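Local coordinates for hypothetical protein TT0907 (Thermus thermophilus, PDB 1WDI) that probably transfers the ribose of S-adenosylmethionine to the modified 7-deazaguanine base of tRNA and isomerises it, giving epoxyqueuosine in the queuosine pathway, at residues 263-268 / 289-294; 238-243 / 272-277; 55-60 / 203-208. All coordinates share one frame; numbering follows the deposited sequence.

Contact 1: 263-268 / 289-294; sequences ALESAY and YTFKVV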
loop_
_atom_site.group_PDB
_atom_site.type_symbol
_atom_site.label_atom_id
_atom_site.label_comp_id
_atom_site.label_asym_id
_atom_site.label_seq_id
_atom_site.Cartn_x
_atom_site.Cartn_y
_atom_site.Cartn_z
ATOM N N ALA A 263 2.418 -8.131 3.278
ATOM C CA ALA A 263 3.012 -7.999 4.598
ATOM C C ALA A 263 2.633 -9.175 5.496
ATOM O O ALA A 263 3.508 -9.799 6.098
ATOM C CB ALA A 263 2.593 -6.678 5.239
ATOM N N LEU A 264 1.340 -9.492 5.579
ATOM C CA LEU A 264 0.890 -10.606 6.419
ATOM C C LEU A 264 1.492 -11.950 5.997
ATOM O O LEU A 264 1.985 -12.708 6.836
ATOM C CB LEU A 264 -0.641 -10.710 6.413
ATOM C CG LEU A 264 -1.422 -9.567 7.077
ATOM C CD1 LEU A 264 -2.933 -9.800 6.915
ATOM C CD2 LEU A 264 -1.057 -9.499 8.565
ATOM N N GLU A 265 1.453 -12.255 4.703
ATOM C CA GLU A 265 2.001 -13.524 4.229
ATOM C C GLU A 265 3.519 -13.607 4.433
ATOM O O GLU A 265 4.050 -14.668 4.738
ATOM C CB GLU A 265 1.644 -13.736 2.751
ATOM C CG GLU A 265 0.137 -13.924 2.473
ATOM C CD GLU A 265 -0.455 -15.180 3.109
ATOM O OE1 GLU A 265 0.237 -16.218 3.153
ATOM O OE2 GLU A 265 -1.626 -15.147 3.549
ATOM N N SER A 266 4.212 -12.486 4.279
ATOM C CA SER A 266 5.660 -12.460 4.470
ATOM C C SER A 266 6.050 -12.602 5.945
ATOM O O SER A 266 7.123 -13.117 6.267
ATOM C CB SER A 266 6.238 -11.156 3.928
ATOM O OG SER A 266 7.599 -11.023 4.309
ATOM N N ALA A 267 5.170 -12.150 6.833
ATOM C CA ALA A 267 5.419 -12.198 8.273
ATOM C C ALA A 267 5.016 -13.516 8.921
ATOM O O ALA A 267 5.216 -13.706 10.117
ATOM C CB ALA A 267 4.690 -11.050 8.958
ATOM N N TYR A 268 4.440 -14.422 8.138
ATOM C CA TYR A 268 4.015 -15.714 8.662
ATOM C C TYR A 268 5.203 -16.644 8.882
ATOM O O TYR A 268 6.088 -16.733 8.033
ATOM C CB TYR A 268 3.044 -16.389 7.689
ATOM C CG TYR A 268 2.556 -17.742 8.159
ATOM C CD1 TYR A 268 1.519 -17.850 9.083
ATOM C CD2 TYR A 268 3.154 -18.920 7.697
ATOM C CE1 TYR A 268 1.084 -19.099 9.539
ATOM C CE2 TYR A 268 2.731 -20.172 8.148
ATOM C CZ TYR A 268 1.696 -20.254 9.066
ATOM O OH TYR A 268 1.261 -21.488 9.497
ATOM N N TYR A 289 0.145 -20.473 -5.310
ATOM C CA TYR A 289 0.541 -19.965 -4.008
ATOM C C TYR A 289 -0.543 -20.266 -2.985
ATOM O O TYR A 289 -1.727 -20.027 -3.237
ATOM C CB TYR A 289 0.787 -18.452 -4.065
ATOM C CG TYR A 289 1.340 -17.895 -2.767
ATOM C CD1 TYR A 289 2.699 -18.008 -2.457
ATOM C CD2 TYR A 289 0.496 -17.319 -1.820
ATOM C CE1 TYR A 289 3.198 -17.564 -1.230
ATOM C CE2 TYR A 289 0.981 -16.876 -0.595
ATOM C CZ TYR A 289 2.331 -17.003 -0.304
ATOM O OH TYR A 289 2.801 -16.588 0.921
ATOM N N THR A 290 -0.141 -20.804 -1.837
ATOM C CA THR A 290 -1.089 -21.117 -0.781
ATOM C C THR A 290 -1.009 -20.025 0.281
ATOM O O THR A 290 0.045 -19.799 0.878
ATOM C CB THR A 290 -0.782 -22.481 -0.131
ATOM O OG1 THR A 290 -0.893 -23.515 -1.117
ATOM C CG2 THR A 290 -1.767 -22.767 1.004
ATOM N N PHE A 291 -2.121 -19.333 0.501
ATOM C CA PHE A 291 -2.149 -18.270 1.494
ATOM C C PHE A 291 -2.260 -18.872 2.883
ATOM O O PHE A 291 -3.093 -19.740 3.127
ATOM C CB PHE A 291 -3.307 -17.305 1.206
ATOM C CG PHE A 291 -3.137 -16.553 -0.079
ATOM C CD1 PHE A 291 -3.340 -17.191 -1.309
ATOM C CD2 PHE A 291 -2.660 -15.246 -0.073
ATOM C CE1 PHE A 291 -3.060 -16.538 -2.504
ATOM C CE2 PHE A 291 -2.375 -14.582 -1.264
ATOM C CZ PHE A 291 -2.573 -15.233 -2.487
ATOM N N LYS A 292 -1.395 -18.415 3.782
ATOM C CA LYS A 292 -1.357 -18.911 5.150
ATOM C C LYS A 292 -2.085 -18.006 6.146
ATOM O O LYS A 292 -2.387 -18.423 7.266
ATOM C CB LYS A 292 0.105 -19.076 5.589
ATOM C CG LYS A 292 0.866 -20.170 4.836
ATOM C CD LYS A 292 0.287 -21.535 5.179
ATOM C CE LYS A 292 1.022 -22.666 4.487
ATOM N NZ LYS A 292 0.443 -23.981 4.892
ATOM N N VAL A 293 -2.372 -16.777 5.744
ATOM C CA VAL A 293 -3.042 -15.836 6.638
ATOM C C VAL A 293 -4.332 -15.234 6.086
ATOM O O VAL A 293 -5.362 -15.247 6.752
ATOM C CB VAL A 293 -2.099 -14.667 7.002
ATOM C CG1 VAL A 293 -2.771 -13.743 8.031
ATOM C CG2 VAL A 293 -0.776 -15.222 7.536
ATOM N N VAL A 294 -4.265 -14.701 4.869
ATOM C CA VAL A 294 -5.413 -14.054 4.247
ATOM C C VAL A 294 -6.547 -15.001 3.860
ATOM O O VAL A 294 -6.343 -15.937 3.082
ATOM C CB VAL A 294 -4.963 -13.266 2.994
ATOM C CG1 VAL A 294 -6.151 -12.525 2.375
ATOM C CG2 VAL A 294 -3.847 -12.293 3.378
HETATM O O HOH W 1 2.734 -16.854 4.003
#

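Contact 2: 238-243 / 272-277; sequences EVAEAV and VGVVAG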
loop_
_atom_site.group_PDB
_atom_site.type_symbol
_atom_site.label_atom_id
_atom_site.label_comp_id
_atom_site.label_asym_id
_atom_site.label_seq_id
_atom_site.Cartn_x
_atom_site.Cartn_y
_atom_site.Cartn_z
ATOM N N GLU A 238 -0.186 -5.868 18.819
ATOM C CA GLU A 238 -1.620 -6.121 18.973
ATOM C C GLU A 238 -2.227 -6.695 17.693
ATOM O O GLU A 238 -3.163 -7.490 17.746
ATOM C CB GLU A 238 -2.356 -4.826 19.355
ATOM C CG GLU A 238 -2.333 -3.759 18.274
ATOM C CD GLU A 238 -2.824 -2.403 18.760
ATOM O OE1 GLU A 238 -4.026 -2.270 19.095
ATOM O OE2 GLU A 238 -1.999 -1.464 18.806
ATOM N N VAL A 239 -1.698 -6.283 16.545
ATOM C CA VAL A 239 -2.198 -6.770 15.262
ATOM C C VAL A 239 -1.784 -8.220 15.042
ATOM O O VAL A 239 -2.607 -9.067 14.691
ATOM C CB VAL A 239 -1.679 -5.899 14.087
ATOM C CG1 VAL A 239 -2.099 -6.508 12.755
ATOM C CG2 VAL A 239 -2.232 -4.487 14.214
ATOM N N ALA A 240 -0.505 -8.512 15.254
ATOM C CA ALA A 240 -0.017 -9.875 15.084
ATOM C C ALA A 240 -0.813 -10.777 16.020
ATOM O O ALA A 240 -1.271 -11.849 15.631
ATOM C CB ALA A 240 1.466 -9.955 15.419
ATOM N N GLU A 241 -0.988 -10.326 17.257
ATOM C CA GLU A 241 -1.728 -11.109 18.239
ATOM C C GLU A 241 -3.189 -11.325 17.829
ATOM O O GLU A 241 -3.731 -12.421 17.989
ATOM C CB GLU A 241 -1.653 -10.431 19.615
ATOM C CG GLU A 241 -2.449 -11.130 20.702
ATOM C CD GLU A 241 -2.169 -10.565 22.078
ATOM O OE1 GLU A 241 -1.958 -9.340 22.191
ATOM O OE2 GLU A 241 -2.169 -11.344 23.054
ATOM N N ALA A 242 -3.818 -10.287 17.289
ATOM C CA ALA A 242 -5.218 -10.382 16.871
ATOM C C ALA A 242 -5.408 -11.322 15.675
ATOM O O ALA A 242 -6.404 -12.046 15.594
ATOM C CB ALA A 242 -5.759 -8.994 16.530
ATOM N N VAL A 243 -4.454 -11.309 14.751
ATOM C CA VAL A 243 -4.530 -12.165 13.572
ATOM C C VAL A 243 -4.348 -13.631 13.953
ATOM O O VAL A 243 -5.085 -14.504 13.485
ATOM C CB VAL A 243 -3.460 -11.768 12.522
ATOM C CG1 VAL A 243 -3.324 -12.852 11.466
ATOM C CG2 VAL A 243 -3.853 -10.446 11.864
ATOM N N VAL A 272 4.293 -20.777 14.280
ATOM C CA VAL A 272 4.130 -19.563 15.070
ATOM C C VAL A 272 2.932 -18.721 14.647
ATOM O O VAL A 272 2.105 -18.340 15.476
ATOM C CB VAL A 272 5.392 -18.664 14.975
ATOM C CG1 VAL A 272 5.173 -17.367 15.748
ATOM C CG2 VAL A 272 6.607 -19.405 15.510
ATOM N N GLY A 273 2.853 -18.435 13.352
ATOM C CA GLY A 273 1.790 -17.600 12.829
ATOM C C GLY A 273 2.470 -16.310 12.396
ATOM O O GLY A 273 3.665 -16.318 12.107
ATOM N N VAL A 274 1.729 -15.207 12.363
ATOM C CA VAL A 274 2.289 -13.918 11.964
ATOM C C VAL A 274 3.099 -13.337 13.120
ATOM O O VAL A 274 2.618 -13.293 14.254
ATOM C CB VAL A 274 1.159 -12.924 11.574
ATOM C CG1 VAL A 274 1.713 -11.508 11.445
ATOM C CG2 VAL A 274 0.515 -13.364 10.257
ATOM N N VAL A 275 4.323 -12.894 12.840
ATOM C CA VAL A 275 5.166 -12.325 13.891
ATOM C C VAL A 275 5.122 -10.805 13.917
ATOM O O VAL A 275 5.097 -10.146 12.873
ATOM C CB VAL A 275 6.658 -12.771 13.762
ATOM C CG1 VAL A 275 6.764 -14.283 13.884
ATOM C CG2 VAL A 275 7.242 -12.306 12.448
ATOM N N ALA A 276 5.107 -10.257 15.128
ATOM C CA ALA A 276 5.077 -8.815 15.329
ATOM C C ALA A 276 6.416 -8.190 14.983
ATOM O O ALA A 276 7.454 -8.850 15.037
ATOM C CB ALA A 276 4.727 -8.501 16.780
ATOM N N GLY A 277 6.388 -6.917 14.606
ATOM C CA GLY A 277 7.625 -6.235 14.298
ATOM C C GLY A 277 7.883 -5.873 12.854
ATOM O O GLY A 277 7.036 -6.046 11.970
#

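Contact 3: 55-60 / 203-208; sequences GDVLVF and ELRFLT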
loop_
_atom_site.group_PDB
_atom_site.type_symbol
_atom_site.label_atom_id
_atom_site.label_comp_id
_atom_site.label_asym_id
_atom_site.label_seq_id
_atom_site.Cartn_x
_atom_site.Cartn_y
_atom_site.Cartn_z
ATOM N N GLY A 55 -16.602 -10.665 14.306
ATOM C CA GLY A 55 -15.480 -11.560 14.510
ATOM C C GLY A 55 -14.504 -11.490 13.353
ATOM O O GLY A 55 -13.342 -11.848 13.511
ATOM N N ASP A 56 -14.968 -11.049 12.184
ATOM C CA ASP A 56 -14.068 -10.913 11.045
ATOM C C ASP A 56 -12.995 -9.916 11.461
ATOM O O ASP A 56 -13.267 -8.971 12.203
ATOM C CB ASP A 56 -14.786 -10.350 9.812
ATOM C CG ASP A 56 -15.543 -11.406 9.027
ATOM O OD1 ASP A 56 -15.260 -12.611 9.188
ATOM O OD2 ASP A 56 -16.412 -11.018 8.223
ATOM N N VAL A 57 -11.773 -10.134 10.999
ATOM C CA VAL A 57 -10.685 -9.223 11.310
ATOM C C VAL A 57 -10.280 -8.541 10.011
ATOM O O VAL A 57 -9.737 -9.175 9.102
ATOM C CB VAL A 57 -9.463 -9.956 11.892
ATOM C CG1 VAL A 57 -8.355 -8.950 12.186
ATOM C CG2 VAL A 57 -9.856 -10.693 13.159
ATOM N N LEU A 58 -10.561 -7.247 9.934
ATOM C CA LEU A 58 -10.243 -6.448 8.759
ATOM C C LEU A 58 -8.892 -5.774 9.006
ATOM O O LEU A 58 -8.742 -4.983 9.940
ATOM C CB LEU A 58 -11.348 -5.410 8.554
ATOM C CG LEU A 58 -11.679 -4.846 7.171
ATOM C CD1 LEU A 58 -11.851 -5.967 6.160
ATOM C CD2 LEU A 58 -12.964 -4.029 7.276
ATOM N N VAL A 59 -7.911 -6.103 8.174
ATOM C CA VAL A 59 -6.567 -5.549 8.312
ATOM C C VAL A 59 -6.246 -4.571 7.178
ATOM O O VAL A 59 -6.329 -4.925 5.995
ATOM C CB VAL A 59 -5.503 -6.686 8.332
ATOM C CG1 VAL A 59 -4.119 -6.115 8.598
ATOM C CG2 VAL A 59 -5.854 -7.704 9.402
ATOM N N PHE A 60 -5.884 -3.347 7.560
ATOM C CA PHE A 60 -5.540 -2.278 6.625
ATOM C C PHE A 60 -4.069 -1.930 6.764
ATOM O O PHE A 60 -3.384 -2.387 7.679
ATOM C CB PHE A 60 -6.284 -0.971 6.939
ATOM C CG PHE A 60 -7.777 -1.095 7.008
ATOM C CD1 PHE A 60 -8.393 -1.675 8.114
ATOM C CD2 PHE A 60 -8.568 -0.574 5.994
ATOM C CE1 PHE A 60 -9.786 -1.726 8.206
ATOM C CE2 PHE A 60 -9.968 -0.624 6.078
ATOM C CZ PHE A 60 -10.570 -1.199 7.186
ATOM N N GLU A 203 -13.453 -6.377 13.515
ATOM C CA GLU A 203 -12.214 -5.811 14.015
ATOM C C GLU A 203 -11.556 -4.980 12.930
ATOM O O GLU A 203 -11.570 -5.352 11.755
ATOM C CB GLU A 203 -11.261 -6.921 14.464
ATOM C CG GLU A 203 -11.754 -7.714 15.651
ATOM C CD GLU A 203 -10.695 -8.642 16.209
ATOM O OE1 GLU A 203 -9.504 -8.269 16.168
ATOM O OE2 GLU A 203 -11.053 -9.730 16.706
ATOM N N LEU A 204 -10.994 -3.847 13.329
ATOM C CA LEU A 204 -10.317 -2.959 12.399
ATOM C C LEU A 204 -8.871 -2.882 12.878
ATOM O O LEU A 204 -8.573 -2.214 13.868
ATOM C CB LEU A 204 -10.979 -1.577 12.424
ATOM C CG LEU A 204 -12.490 -1.555 12.135
ATOM C CD1 LEU A 204 -13.005 -0.127 12.251
ATOM C CD2 LEU A 204 -12.781 -2.105 10.736
ATOM N N ARG A 205 -7.978 -3.585 12.185
ATOM C CA ARG A 205 -6.565 -3.621 12.565
ATOM C C ARG A 205 -5.682 -2.971 11.508
ATOM O O ARG A 205 -5.923 -3.131 10.309
ATOM C CB ARG A 205 -6.126 -5.071 12.772
ATOM C CG ARG A 205 -6.991 -5.860 13.740
ATOM C CD ARG A 205 -6.842 -5.367 15.174
ATOM N NE ARG A 205 -7.604 -6.202 16.095
ATOM C CZ ARG A 205 -7.491 -6.150 17.416
ATOM N NH1 ARG A 205 -6.642 -5.298 17.977
ATOM N NH2 ARG A 205 -8.223 -6.955 18.172
ATOM N N PHE A 206 -4.647 -2.255 11.951
ATOM C CA PHE A 206 -3.753 -1.573 11.023
ATOM C C PHE A 206 -2.266 -1.923 11.161
ATOM O O PHE A 206 -1.687 -1.820 12.250
ATOM C CB PHE A 206 -3.896 -0.051 11.175
ATOM C CG PHE A 206 -5.292 0.468 10.929
ATOM C CD1 PHE A 206 -6.313 0.238 11.849
ATOM C CD2 PHE A 206 -5.580 1.203 9.785
ATOM C CE1 PHE A 206 -7.599 0.732 11.632
ATOM C CE2 PHE A 206 -6.864 1.703 9.555
ATOM C CZ PHE A 206 -7.875 1.467 10.481
ATOM N N LEU A 207 -1.649 -2.347 10.061
ATOM C CA LEU A 207 -0.217 -2.620 10.081
ATOM C C LEU A 207 0.414 -1.413 9.388
ATOM O O LEU A 207 -0.293 -0.591 8.791
ATOM C CB LEU A 207 0.128 -3.927 9.355
ATOM C CG LEU A 207 -0.380 -4.209 7.939
ATOM C CD1 LEU A 207 0.403 -3.407 6.914
ATOM C CD2 LEU A 207 -0.232 -5.697 7.671
ATOM N N THR A 208 1.734 -1.305 9.457
ATOM C CA THR A 208 2.420 -0.157 8.880
ATOM C C THR A 208 3.302 -0.420 7.667
ATOM O O THR A 208 4.132 -1.323 7.673
ATOM C CB THR A 208 3.310 0.521 9.946
ATOM O OG1 THR A 208 2.541 0.773 11.129
ATOM C CG2 THR A 208 3.862 1.824 9.421
#

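Contact 1: 263-268 / 289-294
E265 has CG beside its backbone N and folds back at chi2 (-64°), which carries its carboxylate onto the amides of K292, V293 and V294; in Y268, CG lies anti to the backbone N and the ring reaches K292. The motif is a buried glutamate in the last turn of helix 258-266, received by three consecutive peptide NH groups of the loop that leads into strand 296-300. OE1 of E265 uses its syn lone pair for K292 N at 2.8 Å, an almost straight bond (170°). OE2 of E265 takes two amides: V293 N at 2.8 Å, from the syn side but 27° out of the carboxylate plane, and V294 N at 3.0 Å, nearly in line with the C-O bond. A water also donates to OE1 of E265 and to its backbone O, and accepts from Y289 OH. Four bonds thus grip the carboxylate and fix its rotation, while the F291 ring offers OE2 an edge. Y289 in turn covers a face of F291, its CD2 3.6 Å above the ring plane, and F315 of helix 307-316 meets F291 edge-to-face.

Apolar contacts extend the grip. K292 CB sits over the centre of the Y268 ring, 3.6 Å from the centroid, a CH-pi contact; CG follows along the CE2 side of the ring before the amino end leads away. V293 splits its two methyls between neighbours: CG1 rests 4.0 Å from L264 CB, and CG2 lies 3.8 Å from Y268 CD1.

Contact 2: 238-243 / 272-277
A240 and A276 bring helix 237-248 and the 272-277 segment within 5.2 Å, CA to CA, a spacing that small side chains permit. The methyl of A240 does most of the touching. Its CB lies 3.7 Å from V274 O and 3.7 Å from A276 N, so it rests against the backbone between these two residues, and it meets A276 CB at 3.8 Å. No hydrogen bond crosses here; the contact is apolar carbon packed on backbone and on other methyls.

One helical turn further on, V243 continues the same side of the helix. With CG1 anti to the backbone N (chi1 166°), V243 turns this methyl toward V274, where it meets CG2 at 4.1 Å, the two side chains running obliquely past each other. The other methyl of V274, CG1, turns to A240 CB at 4.3 Å; the two branches of one valine therefore serve both helix residues.

What holds V274 in place comes partly from the helix itself: N244, next to V243, accepts a hydrogen bond from V274 N through OD1. V275 pairs by its backbone with A267, while G277 pairs with I235 on strand 231-235. I235 also packs against both A240 and V274, and V293 touches both V243 and V274, closing the apolar cluster. Just before V274, the backbone at G273 has a positive phi (111°), where a CB would run into the carbonyl of V272.

V272 and G273 both face R269, so the strand enters the contact through a classic beta bulge. The whole is a helix packed against the outgoing end of the bulged antiparallel hairpin of 268-269 and 273-274, and the residues just after it.

Contact 3: 55-60 / 203-208
V57 to F60 pair in parallel with E203 to F206, residue against residue, in the mixed sheet shared by strands 57-73 and 203-211. Five backbone hydrogen bonds alternate along the ladder: E203 N to D56 O, L58 N to E203 O, R205 N to L58 O, F60 N to R205 O and L207 N to F60 O. The middle one, R205 N to L58 O at 2.8 Å, is nearly straight (177°). A CA-H...O contact supplements them, V59 CA to R205 O at 3.2 Å.

The charged pair lies on the face toward helix 237-248. R205 turns the side of its guanidinium to E203, NE at 2.8 Å and NH2 at 2.7 Å both reaching the single oxygen OE1, which stays in the guanidinium plane. The other oxygen, OE2, makes a salt bridge with R251. V57, on the same face, packs against both side chains: CG2 lies 3.8 Å from E203 CD, and CG1 touches R205 CG. With an alanine here in place of the glutamate, R205 and R251 would probably lose the carboxylate they share, and the guanidinium of R205 would be free to turn.

Aromatic packing occupies the face toward helix 191-199. F60 and F206 form an offset stack, planes 14° apart and centroids 4.9 Å apart, with F60 CD1 over one face of the F206 ring, displaced toward its rim. L204 CD2 touches the F60 edge at CE1.

Among aliphatic contacts, L207 holds CG between its backbone N and carbonyl carbon (chi1 51°), and its CD2 meets V59 CG1 at 4.0 Å.

From the N terminus, contact 3 opens first, at 55-60, and closes at 203-208 after a loop of 142 residues that includes the three-stranded sheet of 107-111, 123-126 and 146-148. The other two follow in series with it and cross each other: 238-243 opens contact 2, 263-268 opens contact 1, then 272-277 closes contact 2 and 289-294 closes contact 1. Neither nests in the other. They meet where the Y268 ring lies against G273. Helix 237-248 links contact 2 to contact 3 through A242, which lies against R205, and L264 touches L207 and V59, joining helix 258-266 to the same sheet.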